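Local coordinates for protein aminoglycoside-O-phosphotransferase VIII (Streptomyces rimosus, PDB 4H05) that phosphorylates aminoglycoside antibiotics at the 3'-hydroxyl with ATP as phosphate donor, and so probably confers resistance to them on its bacterial host, at residues A[96-101]-A[198-203]; A[111-116]-A[243-248]; A[189-194]-A[224-229]; A[71-76]-A[121-126]. All blocks are in the same frame, centred on the assembly; numbering follows the deposited sequence.

Contact 1 of 4, residues A[96-101]-A[198-203]; sequences PGRPAS and LDPRTC
Arg-98 and Leu-198 form an antiparallel hydrogen-bonded pair that adds the short strand 98-99 to the edge of a three-stranded sheet, with 196-198 in the middle and 205-208 beyond it. Both bonds of the pair are made. Arg-98 N gives its hydrogen to Leu-198 O at 2.8 Å, nearly straight (168° at the hydrogen) and in the carbonyl plane. Leu-198 N returns a bond to Arg-98 O, but this one is more bent (149°) and comes from above the carbonyl plane. Gly-97 CA also approaches Leu-198 O, at 3.3 Å, a CA-H...O contact beside the stronger donor, made with the positive phi that suits glycine. Pairing continues through a backbone bond between Ala-100 and Val-196, while Pro-99 O accepts from Trp-104 NE1.

Apolar contacts come from the side chains of Leu-198, Ala-100 and Pro-200. Leu-198 CD2 comes to 3.8 Å from Ala-100 CB. The Arg-98 chain runs extended and then bends at chi3 (-51°), which carries its guanidinium to Pro-200; the proline's CB sits off-centre on one face, 3.5 Å from Arg-98 NH2, and Trp-104 makes a cation-pi contact with the same arginine. Beyond the strand the chain reverses, with Cys-203 N bonded to Asp-199 O. Arg-201 N, donating to Asp-199 OD2, closes an Asx turn; Thr-202 N, one residue further on, completes an Asx motif on the same oxygen. The two donors approach from opposite faces of the carboxylate plane, and Thr-202 N lies 2.8 Å from Asp-199 OD2.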
loop_
_atom_site.group_PDB
_atom_site.type_symbol
_atom_site.label_atom_id
_atom_site.label_comp_id
_atom_site.label_asym_id
_atom_site.label_seq_id
_atom_site.Cartn_x
_atom_site.Cartn_y
_atom_site.Cartn_z
ATOM N N PRO A 96 -8.662 -1.932 13.847
ATOM C CA PRO A 96 -10.108 -1.953 13.837
ATOM C C PRO A 96 -10.635 -1.075 12.726
ATOM O O PRO A 96 -9.868 -0.446 12.056
ATOM C CB PRO A 96 -10.502 -1.377 15.211
ATOM C CG PRO A 96 -9.283 -0.594 15.634
ATOM C CD PRO A 96 -8.110 -1.339 15.064
ATOM N N GLY A 97 -11.937 -1.128 12.485
ATOM C CA GLY A 97 -12.614 -0.206 11.656
ATOM C C GLY A 97 -12.861 -0.737 10.266
ATOM O O GLY A 97 -12.807 -1.938 10.036
ATOM N N ARG A 98 -13.187 0.182 9.348
ATOM C CA ARG A 98 -13.612 -0.184 8.020
ATOM C C ARG A 98 -12.630 0.431 6.996
ATOM O O ARG A 98 -12.204 1.579 7.145
ATOM C CB ARG A 98 -15.016 0.341 7.783
ATOM C CG ARG A 98 -15.513 0.158 6.350
ATOM C CD ARG A 98 -16.842 0.889 6.187
ATOM N NE ARG A 98 -17.816 0.549 7.216
ATOM C CZ ARG A 98 -18.695 1.408 7.745
ATOM N NH1 ARG A 98 -18.719 2.681 7.382
ATOM N NH2 ARG A 98 -19.576 0.987 8.660
ATOM N N PRO A 99 -12.247 -0.345 5.993
ATOM C CA PRO A 99 -11.340 0.229 5.014
ATOM C C PRO A 99 -11.982 1.283 4.109
ATOM O O PRO A 99 -13.175 1.230 3.858
ATOM C CB PRO A 99 -10.838 -0.973 4.237
ATOM C CG PRO A 99 -11.760 -2.117 4.524
ATOM C CD PRO A 99 -12.576 -1.760 5.750
ATOM N N ALA A 100 -11.196 2.258 3.667
ATOM C CA ALA A 100 -11.634 3.320 2.774
ATOM C C ALA A 100 -12.218 2.796 1.408
ATOM O O ALA A 100 -12.946 3.509 0.730
ATOM C CB ALA A 100 -10.484 4.307 2.528
ATOM N N SER A 101 -11.717 1.626 1.032
ATOM C CA SER A 101 -12.227 0.586 0.153
ATOM C C SER A 101 -13.711 0.130 0.251
ATOM O O SER A 101 -14.303 -0.326 -0.727
ATOM C CB SER A 101 -11.459 -0.656 0.641
ATOM O OG SER A 101 -11.022 -1.420 -0.432
ATOM N N LEU A 198 -10.439 2.992 8.843
ATOM C CA LEU A 198 -10.904 4.089 9.589
ATOM C C LEU A 198 -12.108 3.785 10.506
ATOM O O LEU A 198 -12.854 2.801 10.358
ATOM C CB LEU A 198 -11.204 5.278 8.666
ATOM C CG LEU A 198 -11.061 5.597 7.198
ATOM C CD1 LEU A 198 -10.435 6.979 7.020
ATOM C CD2 LEU A 198 -10.497 4.493 6.298
ATOM N N ASP A 199 -12.290 4.634 11.490
ATOM C CA ASP A 199 -13.341 4.352 12.485
ATOM C C ASP A 199 -14.697 4.562 11.758
ATOM O O ASP A 199 -14.855 5.578 11.095
ATOM C CB ASP A 199 -13.136 5.319 13.659
ATOM C CG ASP A 199 -14.247 5.246 14.684
ATOM O OD1 ASP A 199 -14.005 4.697 15.739
ATOM O OD2 ASP A 199 -15.344 5.690 14.388
ATOM N N PRO A 200 -15.640 3.622 11.837
ATOM C CA PRO A 200 -16.905 3.836 11.068
ATOM C C PRO A 200 -17.754 5.020 11.551
ATOM O O PRO A 200 -18.546 5.576 10.780
ATOM C CB PRO A 200 -17.685 2.511 11.186
ATOM C CG PRO A 200 -16.768 1.554 11.883
ATOM C CD PRO A 200 -15.490 2.238 12.327
ATOM N N ARG A 201 -17.512 5.489 12.767
ATOM C CA ARG A 201 -18.250 6.618 13.291
ATOM C C ARG A 201 -17.577 7.911 13.012
ATOM O O ARG A 201 -18.235 8.834 12.601
ATOM C CB ARG A 201 -18.421 6.419 14.780
ATOM C CG ARG A 201 -19.400 7.355 15.464
ATOM C CD ARG A 201 -19.205 7.248 16.986
ATOM N NE ARG A 201 -19.094 8.608 17.424
ATOM C CZ ARG A 201 -18.145 9.148 18.182
ATOM N NH1 ARG A 201 -17.200 8.433 18.765
ATOM N NH2 ARG A 201 -18.217 10.459 18.427
ATOM N N THR A 202 -16.265 8.049 13.211
ATOM C CA THR A 202 -15.705 9.415 13.118
ATOM C C THR A 202 -14.954 9.629 11.803
ATOM O O THR A 202 -14.526 10.724 11.512
ATOM C CB THR A 202 -14.707 9.661 14.262
ATOM O OG1 THR A 202 -13.655 8.673 14.181
ATOM C CG2 THR A 202 -15.429 9.546 15.627
ATOM N N CYS A 203 -14.740 8.555 11.034
ATOM C CA CYS A 203 -13.732 8.588 9.935
ATOM C C CYS A 203 -12.281 8.919 10.410
ATOM O O CYS A 203 -11.430 9.293 9.586
ATOM C CB CYS A 203 -14.172 9.553 8.802
ATOM S SG CYS A 203 -15.797 9.118 8.127
#

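Contact 2 of 4, residues A[111-116]-A[243-248]; sequences DVAVAL and SAAFLR
Phe-246 and Ala-113 meet where helices 109-124 and 240-251 pack side by side in the mainly helical C-terminal lobe of the protein-kinase-like fold, their local axes 7.8 Å apart and running in roughly the same direction, inclined by 35°. No hydrogen bond crosses the interface, so the contact rests on packing alone.

In the aliphatic contacts, Ala-245 CB points at the other helix and faces Ala-113 CB at 4.4 Å, while Val-114 CG2 comes to 4.2 Å from the same Ala-245 CB. The two short alanine side chains probably allow the backbones to approach, and the CA atoms of Val-114 and Phe-246 are only 5.1 Å apart.

The aromatic contacts are made with backbone as well as side chain. Phe-246 CG stands opposite its own N (chi1 -179°), which swings the ring across to helix 109-124. There the ring edge meets a carbonyl oxygen near the ring plane, Phe-246 CD2 to Ala-113 O being 3.4 Å. Further on, Phe-246 CE2 approaches Leu-116 C obliquely at 3.6 Å and lies 4.0 Å from Leu-116 CB.

Leu-223, Val-226 and Leu-230 of helix 220-230 also pack on Phe-246, and Leu-116 packs on Val-196 of strand 196-198.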
loop_
_atom_site.group_PDB
_atom_site.type_symbol
_atom_site.label_atom_id
_atom_site.label_comp_id
_atom_site.label_asym_id
_atom_site.label_seq_id
_atom_site.Cartn_x
_atom_site.Cartn_y
_atom_site.Cartn_z
ATOM N N ASP A 111 -15.874 12.875 3.934
ATOM C CA ASP A 111 -15.035 12.760 5.108
ATOM C C ASP A 111 -13.866 11.728 4.991
ATOM O O ASP A 111 -12.824 11.906 5.597
ATOM C CB ASP A 111 -15.891 12.390 6.331
ATOM C CG ASP A 111 -16.905 13.482 6.680
ATOM O OD1 ASP A 111 -16.578 14.679 6.500
ATOM O OD2 ASP A 111 -18.024 13.126 7.110
ATOM N N VAL A 112 -14.120 10.606 4.340
ATOM C CA VAL A 112 -13.088 9.557 4.105
ATOM C C VAL A 112 -11.999 10.132 3.220
ATOM O O VAL A 112 -10.789 10.087 3.556
ATOM C CB VAL A 112 -13.714 8.290 3.518
ATOM C CG1 VAL A 112 -12.621 7.268 3.207
ATOM C CG2 VAL A 112 -14.714 7.714 4.526
ATOM N N ALA A 113 -12.451 10.797 2.172
ATOM C CA ALA A 113 -11.579 11.527 1.261
ATOM C C ALA A 113 -10.667 12.458 1.996
ATOM O O ALA A 113 -9.473 12.463 1.726
ATOM C CB ALA A 113 -12.399 12.286 0.229
ATOM N N VAL A 114 -11.225 13.238 2.938
ATOM C CA VAL A 114 -10.473 14.201 3.719
ATOM C C VAL A 114 -9.538 13.539 4.686
ATOM O O VAL A 114 -8.406 14.017 4.862
ATOM C CB VAL A 114 -11.433 15.212 4.482
ATOM C CG1 VAL A 114 -10.657 16.085 5.430
ATOM C CG2 VAL A 114 -12.183 16.134 3.458
ATOM N N ALA A 115 -10.002 12.462 5.324
ATOM C CA ALA A 115 -9.166 11.726 6.290
ATOM C C ALA A 115 -7.979 11.122 5.519
ATOM O O ALA A 115 -6.834 11.162 5.982
ATOM C CB ALA A 115 -9.982 10.654 7.037
ATOM N N LEU A 116 -8.248 10.655 4.296
ATOM C CA LEU A 116 -7.173 10.105 3.467
ATOM C C LEU A 116 -6.100 11.160 3.234
ATOM O O LEU A 116 -4.913 10.935 3.517
ATOM C CB LEU A 116 -7.672 9.521 2.177
ATOM C CG LEU A 116 -8.301 8.126 2.262
ATOM C CD1 LEU A 116 -8.883 7.795 0.915
ATOM C CD2 LEU A 116 -7.343 6.988 2.615
ATOM N N SER A 243 -12.209 13.616 -4.885
ATOM C CA SER A 243 -10.825 13.990 -5.302
ATOM C C SER A 243 -10.520 15.441 -5.104
ATOM O O SER A 243 -9.462 15.776 -4.590
ATOM C CB SER A 243 -10.504 13.667 -6.753
ATOM O OG SER A 243 -10.979 12.395 -7.135
ATOM N N ALA A 244 -11.426 16.323 -5.511
ATOM C CA ALA A 244 -11.348 17.738 -5.061
ATOM C C ALA A 244 -11.252 17.894 -3.519
ATOM O O ALA A 244 -10.459 18.696 -3.024
ATOM C CB ALA A 244 -12.548 18.529 -5.589
ATOM N N ALA A 245 -12.053 17.154 -2.755
ATOM C CA ALA A 245 -11.950 17.270 -1.285
ATOM C C ALA A 245 -10.578 16.744 -0.790
ATOM O O ALA A 245 -9.882 17.390 -0.009
ATOM C CB ALA A 245 -13.107 16.584 -0.583
ATOM N N PHE A 246 -10.137 15.604 -1.282
ATOM C CA PHE A 246 -8.773 15.187 -0.971
ATOM C C PHE A 246 -7.765 16.270 -1.349
ATOM O O PHE A 246 -6.896 16.619 -0.557
ATOM C CB PHE A 246 -8.425 13.924 -1.713
ATOM C CG PHE A 246 -7.045 13.438 -1.419
ATOM C CD1 PHE A 246 -5.977 13.936 -2.118
ATOM C CD2 PHE A 246 -6.830 12.493 -0.447
ATOM C CE1 PHE A 246 -4.707 13.494 -1.860
ATOM C CE2 PHE A 246 -5.550 12.021 -0.195
ATOM C CZ PHE A 246 -4.487 12.542 -0.890
ATOM N N LEU A 247 -7.921 16.895 -2.511
ATOM C CA LEU A 247 -6.911 17.882 -2.926
ATOM C C LEU A 247 -6.964 19.184 -2.148
ATOM O O LEU A 247 -5.918 19.760 -1.853
ATOM C CB LEU A 247 -6.966 18.175 -4.423
ATOM C CG LEU A 247 -6.206 17.272 -5.421
ATOM C CD1 LEU A 247 -6.211 18.002 -6.771
ATOM C CD2 LEU A 247 -4.796 17.007 -4.968
ATOM N N ARG A 248 -8.151 19.649 -1.787
ATOM C CA ARG A 248 -8.281 20.853 -0.887
ATOM C C ARG A 248 -7.620 20.610 0.461
ATOM O O ARG A 248 -6.838 21.412 0.900
ATOM C CB ARG A 248 -9.780 21.149 -0.669
ATOM C CG ARG A 248 -10.147 22.376 0.235
ATOM C CD ARG A 248 -11.670 22.637 0.187
ATOM N NE ARG A 248 -12.156 22.324 -1.171
ATOM C CZ ARG A 248 -12.984 21.336 -1.525
ATOM N NH1 ARG A 248 -13.572 20.542 -0.631
ATOM N NH2 ARG A 248 -13.281 21.176 -2.816
#

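Contact 3 of 4, residues A[189-194]-A[224-229]; sequences GDLCPD and ALVLRE
Leu-191 and Val-226 carry the apolar part of the contact between the loop 189-194 and helix 220-230. The two side chains lie alongside each other and point the same way, with Leu-191 CG 3.8 Å from Val-226 CG2. Further along the loop, the ring of Pro-193 crosses the start of the Glu-229 side chain at about a right angle, and Pro-193 CD comes to 3.4 Å from Glu-229 CB. Leu-225 CD1 reaches the other end of the loop, 3.6 Å from Asp-190 OD2, so a methyl group flanks the carboxylate.

This loop corresponds to the catalytic loop of the protein-kinase-like fold, and Asp-190 is the predicted proton acceptor. Leu-191 is the centre of an inverse gamma turn, whose bond from Cys-192 N to Asp-190 O is weak. Asn-195 ND2 donates to that same Asp-190 O, tying the predicted magnesium ligand to the backbone of the predicted catalytic residue.

The polar contacts run through a water and an arginine. The water donates to Asp-190 OD2 at 2.5 Å and is weakly bonded by Arg-228 NH1. That nitrogen also forms a salt bridge to the next residue, Arg-228 NH1 to Glu-229 OE2 being 3.0 Å. The acceptor lies close to the guanidinium plane, and the carboxylate oxygen is met on its anti side, tilted 26° out of the carboxylate plane. On its other terminal nitrogen, NH2, Arg-228 makes a second salt bridge, to Asp-270 of helix 260-270.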
loop_
_atom_site.group_PDB
_atom_site.type_symbol
_atom_site.label_atom_id
_atom_site.label_comp_id
_atom_site.label_asym_id
_atom_site.label_seq_id
_atom_site.Cartn_x
_atom_site.Cartn_y
_atom_site.Cartn_z
ATOM N N GLY A 189 3.573 4.296 -0.564
ATOM C CA GLY A 189 3.952 3.697 -1.838
ATOM C C GLY A 189 2.963 2.761 -2.486
ATOM O O GLY A 189 3.180 2.319 -3.643
ATOM N N ASP A 190 1.940 2.379 -1.721
ATOM C CA ASP A 190 0.729 1.783 -2.285
ATOM C C ASP A 190 -0.510 2.333 -1.537
ATOM O O ASP A 190 -1.333 1.573 -0.983
ATOM C CB ASP A 190 0.809 0.266 -2.266
ATOM C CG ASP A 190 -0.311 -0.388 -3.060
ATOM O OD1 ASP A 190 -0.464 -1.563 -2.914
ATOM O OD2 ASP A 190 -1.067 0.281 -3.775
ATOM N N LEU A 191 -0.671 3.669 -1.605
ATOM C CA LEU A 191 -1.660 4.354 -0.809
ATOM C C LEU A 191 -2.983 4.353 -1.544
ATOM O O LEU A 191 -3.361 5.307 -2.215
ATOM C CB LEU A 191 -1.257 5.763 -0.499
ATOM C CG LEU A 191 -2.105 6.609 0.467
ATOM C CD1 LEU A 191 -2.018 6.097 1.869
ATOM C CD2 LEU A 191 -1.733 8.113 0.443
ATOM N N CYS A 192 -3.689 3.268 -1.376
ATOM C CA CYS A 192 -4.931 3.055 -2.005
ATOM C C CYS A 192 -5.896 2.923 -0.834
ATOM O O CYS A 192 -5.506 2.562 0.270
ATOM C CB CYS A 192 -4.903 1.820 -2.884
ATOM S SG CYS A 192 -4.109 0.382 -2.166
ATOM N N PRO A 193 -7.173 3.151 -1.078
ATOM C CA PRO A 193 -8.150 3.131 -0.001
ATOM C C PRO A 193 -8.231 1.751 0.694
ATOM O O PRO A 193 -8.591 1.635 1.842
ATOM C CB PRO A 193 -9.438 3.528 -0.718
ATOM C CG PRO A 193 -8.965 4.267 -1.948
ATOM C CD PRO A 193 -7.809 3.432 -2.368
ATOM N N ASP A 194 -7.842 0.735 -0.015
ATOM C CA ASP A 194 -7.675 -0.566 0.517
ATOM C C ASP A 194 -6.746 -0.665 1.682
ATOM O O ASP A 194 -6.992 -1.407 2.528
ATOM C CB ASP A 194 -7.227 -1.534 -0.605
ATOM C CG ASP A 194 -8.365 -2.380 -1.067
ATOM O OD1 ASP A 194 -9.063 -2.889 -0.164
ATOM O OD2 ASP A 194 -8.632 -2.475 -2.282
ATOM N N ALA A 224 -0.631 9.944 -6.663
ATOM C CA ALA A 224 -1.028 9.333 -7.909
ATOM C C ALA A 224 -2.001 8.229 -7.613
ATOM O O ALA A 224 -3.065 8.133 -8.245
ATOM C CB ALA A 224 0.198 8.799 -8.691
ATOM N N LEU A 225 -1.669 7.378 -6.628
ATOM C CA LEU A 225 -2.449 6.177 -6.495
ATOM C C LEU A 225 -3.702 6.477 -5.751
ATOM O O LEU A 225 -4.707 5.955 -6.049
ATOM C CB LEU A 225 -1.713 5.042 -5.771
ATOM C CG LEU A 225 -0.299 4.602 -6.183
ATOM C CD1 LEU A 225 -0.059 3.150 -5.768
ATOM C CD2 LEU A 225 0.105 4.918 -7.607
ATOM N N VAL A 226 -3.632 7.271 -4.714
ATOM C CA VAL A 226 -4.843 7.645 -4.049
ATOM C C VAL A 226 -5.789 8.304 -5.008
ATOM O O VAL A 226 -7.002 8.067 -4.900
ATOM C CB VAL A 226 -4.610 8.599 -2.836
ATOM C CG1 VAL A 226 -5.480 9.817 -2.975
ATOM C CG2 VAL A 226 -5.034 7.868 -1.635
ATOM N N LEU A 227 -5.285 9.174 -5.915
ATOM C CA LEU A 227 -6.228 9.933 -6.813
ATOM C C LEU A 227 -6.757 9.066 -7.929
ATOM O O LEU A 227 -7.882 9.233 -8.385
ATOM C CB LEU A 227 -5.602 11.204 -7.375
ATOM C CG LEU A 227 -5.362 12.298 -6.335
ATOM C CD1 LEU A 227 -4.271 13.195 -6.869
ATOM C CD2 LEU A 227 -6.621 13.135 -5.943
ATOM N N ARG A 228 -5.967 8.082 -8.356
ATOM C CA ARG A 228 -6.451 7.138 -9.342
ATOM C C ARG A 228 -7.600 6.344 -8.761
ATOM O O ARG A 228 -8.507 5.990 -9.490
ATOM C CB ARG A 228 -5.333 6.181 -9.798
ATOM C CG ARG A 228 -5.789 5.047 -10.711
ATOM C CD ARG A 228 -5.559 3.712 -9.957
ATOM N NE ARG A 228 -4.185 3.313 -10.061
ATOM C CZ ARG A 228 -3.430 2.603 -9.199
ATOM N NH1 ARG A 228 -3.830 2.078 -8.021
ATOM N NH2 ARG A 228 -2.167 2.401 -9.586
ATOM N N GLU A 229 -7.550 6.007 -7.470
ATOM C CA GLU A 229 -8.656 5.268 -6.830
ATOM C C GLU A 229 -9.839 6.220 -6.512
ATOM O O GLU A 229 -10.933 5.956 -6.925
ATOM C CB GLU A 229 -8.193 4.557 -5.599
ATOM C CG GLU A 229 -7.179 3.453 -5.868
ATOM C CD GLU A 229 -7.641 2.504 -6.960
ATOM O OE1 GLU A 229 -8.764 1.932 -6.891
ATOM O OE2 GLU A 229 -6.869 2.281 -7.891
HETATM O O HOH W 1 -1.729 0.116 -6.228
#

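Contact 4 of 4, residues A[71-76]-A[121-126]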
loop_
_atom_site.group_PDB
_atom_site.type_symbol
_atom_site.label_atom_id
_atom_site.label_comp_id
_atom_site.label_asym_id
_atom_site.label_seq_id
_atom_site.Cartn_x
_atom_site.Cartn_y
_atom_site.Cartn_z
ATOM N N VAL A 71 7.432 6.593 14.914
ATOM C CA VAL A 71 7.331 7.982 14.537
ATOM C C VAL A 71 5.930 8.602 14.550
ATOM O O VAL A 71 5.787 9.778 14.245
ATOM C CB VAL A 71 8.075 8.273 13.232
ATOM C CG1 VAL A 71 9.546 7.892 13.499
ATOM C CG2 VAL A 71 7.360 7.597 12.042
ATOM N N GLY A 72 4.937 7.836 14.953
ATOM C CA GLY A 72 3.629 8.389 15.226
ATOM C C GLY A 72 2.569 8.246 14.155
ATOM O O GLY A 72 1.475 8.807 14.328
ATOM N N ILE A 73 2.817 7.430 13.120
ATOM C CA ILE A 73 1.752 7.120 12.113
ATOM C C ILE A 73 0.949 5.971 12.653
ATOM O O ILE A 73 1.526 5.065 13.196
ATOM C CB ILE A 73 2.389 6.696 10.772
ATOM C CG1 ILE A 73 3.260 7.831 10.234
ATOM C CG2 ILE A 73 1.338 6.222 9.778
ATOM C CD1 ILE A 73 2.465 9.090 9.795
ATOM N N PRO A 74 -0.387 5.971 12.489
ATOM C CA PRO A 74 -1.174 4.874 13.031
ATOM C C PRO A 74 -1.052 3.608 12.212
ATOM O O PRO A 74 -1.399 3.607 11.081
ATOM C CB PRO A 74 -2.576 5.390 12.977
ATOM C CG PRO A 74 -2.589 6.379 11.862
ATOM C CD PRO A 74 -1.209 6.981 11.806
ATOM N N VAL A 75 -0.541 2.542 12.792
ATOM C CA VAL A 75 -0.145 1.342 12.079
ATOM C C VAL A 75 -0.368 0.253 13.129
ATOM O O VAL A 75 -0.175 0.476 14.291
ATOM C CB VAL A 75 1.318 1.619 11.667
ATOM C CG1 VAL A 75 2.345 1.119 12.649
ATOM C CG2 VAL A 75 1.595 1.301 10.235
ATOM N N PRO A 76 -0.806 -0.954 12.751
ATOM C CA PRO A 76 -0.965 -1.830 13.919
ATOM C C PRO A 76 0.381 -2.384 14.444
ATOM O O PRO A 76 1.319 -2.500 13.711
ATOM C CB PRO A 76 -1.726 -2.999 13.339
ATOM C CG PRO A 76 -1.142 -3.102 11.938
ATOM C CD PRO A 76 -0.946 -1.680 11.476
ATOM N N ARG A 121 -0.802 13.730 4.559
ATOM C CA ARG A 121 -0.146 14.928 5.046
ATOM C C ARG A 121 0.732 14.626 6.273
ATOM O O ARG A 121 1.815 15.156 6.451
ATOM C CB ARG A 121 -1.312 15.902 5.210
ATOM C CG ARG A 121 -1.362 17.217 5.995
ATOM C CD ARG A 121 -2.548 18.030 5.377
ATOM N NE ARG A 121 -3.489 18.769 6.224
ATOM C CZ ARG A 121 -3.162 19.720 7.105
ATOM N NH1 ARG A 121 -1.898 20.019 7.395
ATOM N NH2 ARG A 121 -4.117 20.328 7.756
ATOM N N SER A 122 0.314 13.672 7.073
ATOM C CA SER A 122 1.033 13.347 8.232
ATOM C C SER A 122 2.231 12.483 7.854
ATOM O O SER A 122 3.303 12.574 8.434
ATOM C CB SER A 122 0.093 12.570 9.186
ATOM O OG SER A 122 -1.019 13.351 9.606
ATOM N N LEU A 123 2.036 11.594 6.912
ATOM C CA LEU A 123 3.126 10.787 6.369
ATOM C C LEU A 123 4.129 11.774 5.720
ATOM O O LEU A 123 5.335 11.794 6.021
ATOM C CB LEU A 123 2.526 9.863 5.320
ATOM C CG LEU A 123 2.761 8.390 5.087
ATOM C CD1 LEU A 123 3.058 7.584 6.357
ATOM C CD2 LEU A 123 1.554 7.869 4.264
ATOM N N HIS A 124 3.626 12.672 4.875
ATOM C CA HIS A 124 4.549 13.573 4.167
ATOM C C HIS A 124 5.102 14.656 5.008
ATOM O O HIS A 124 5.912 15.354 4.513
ATOM C CB HIS A 124 4.007 14.105 2.846
ATOM C CG HIS A 124 3.484 13.020 1.929
ATOM N ND1 HIS A 124 2.630 13.268 0.924
ATOM C CD2 HIS A 124 3.664 11.667 1.953
ATOM C CE1 HIS A 124 2.297 12.111 0.317
ATOM N NE2 HIS A 124 2.925 11.128 0.935
ATOM N N ALA A 125 4.703 14.765 6.292
ATOM C CA ALA A 125 5.279 15.757 7.222
ATOM C C ALA A 125 6.468 15.218 7.892
ATOM O O ALA A 125 7.151 15.961 8.529
ATOM C CB ALA A 125 4.298 16.169 8.296
ATOM N N LEU A 126 6.668 13.897 7.864
ATOM C CA LEU A 126 7.880 13.339 8.444
ATOM C C LEU A 126 9.083 13.933 7.723
ATOM O O LEU A 126 9.019 14.232 6.575
ATOM C CB LEU A 126 7.899 11.815 8.291
ATOM C CG LEU A 126 6.967 11.155 9.248
ATOM C CD1 LEU A 126 6.628 9.736 8.838
ATOM C CD2 LEU A 126 7.612 11.242 10.615
#
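Ile-73 packs against Leu-123 and Leu-126, directed from the loop 71-76 at the last turn of helix 109-124 and the residues that follow it. From its CB the chain branches two ways. CG2, opposite the backbone N, skirts the first leucine at longer range, Ile-73 CG2 to Leu-123 CD1 being 4.1 Å. The other branch does most of the touching: chi1 at -60° brings Ile-73 CG1 against both leucines, 3.9 Å from Leu-123 CD1 and 4.1 Å from Leu-126 CD1. At the tip, Ile-73 CD1 meets Leu-123 CD1 at 3.8 Å and, at the same distance, the backbone oxygen Ser-122 O. Ile-73 and Leu-123 cross at about a right angle, whereas Ile-73 and Leu-126 meet at a slant.

Val-71 extends the apolar patch. Its CG2 sits against the forked end of the leucine, Val-71 CG2 to Leu-126 CD1 and CD2 both being 3.9 Å. Between Val-71 and Ile-73, Gly-72 turns the chain at the end of helix 54-71; its positive phi (100°) belongs to a Schellman motif.

No hydrogen bond crosses the contact. The arrangement is consistent with the loop after helix C packing on helix E, as in protein kinases, where it joins the two lobes. Ile-73 also packs on Leu-68 of helix 54-71 and on Leu-208 of strand 205-208, and Leu-126 touches Trp-67 of helix 54-71 and Val-186 of strand 184-187.

All four contacts lie within one protein-kinase-like fold. Contacts 2 and 4 share helix 109-124, their centres 17 Å apart, and use successive parts of it, contact 2 against helix 240-251 and contact 4 against the loop after helix 54-71. Contact 3 is nested in the chain between the segments of contact 2, and the two touch through Phe-246 and Val-226, 12 Å between centres. Contact 1, its segments alternating along the chain with those of the other three, lies about 14 Å from contact 2 and 16 Å from contact 3 between centres. Contact 4 closes before contact 3 opens. Helix 109-124 thus meets the segment 96-101, the loop after helix 54-71 and a helix behind the predicted catalytic loop.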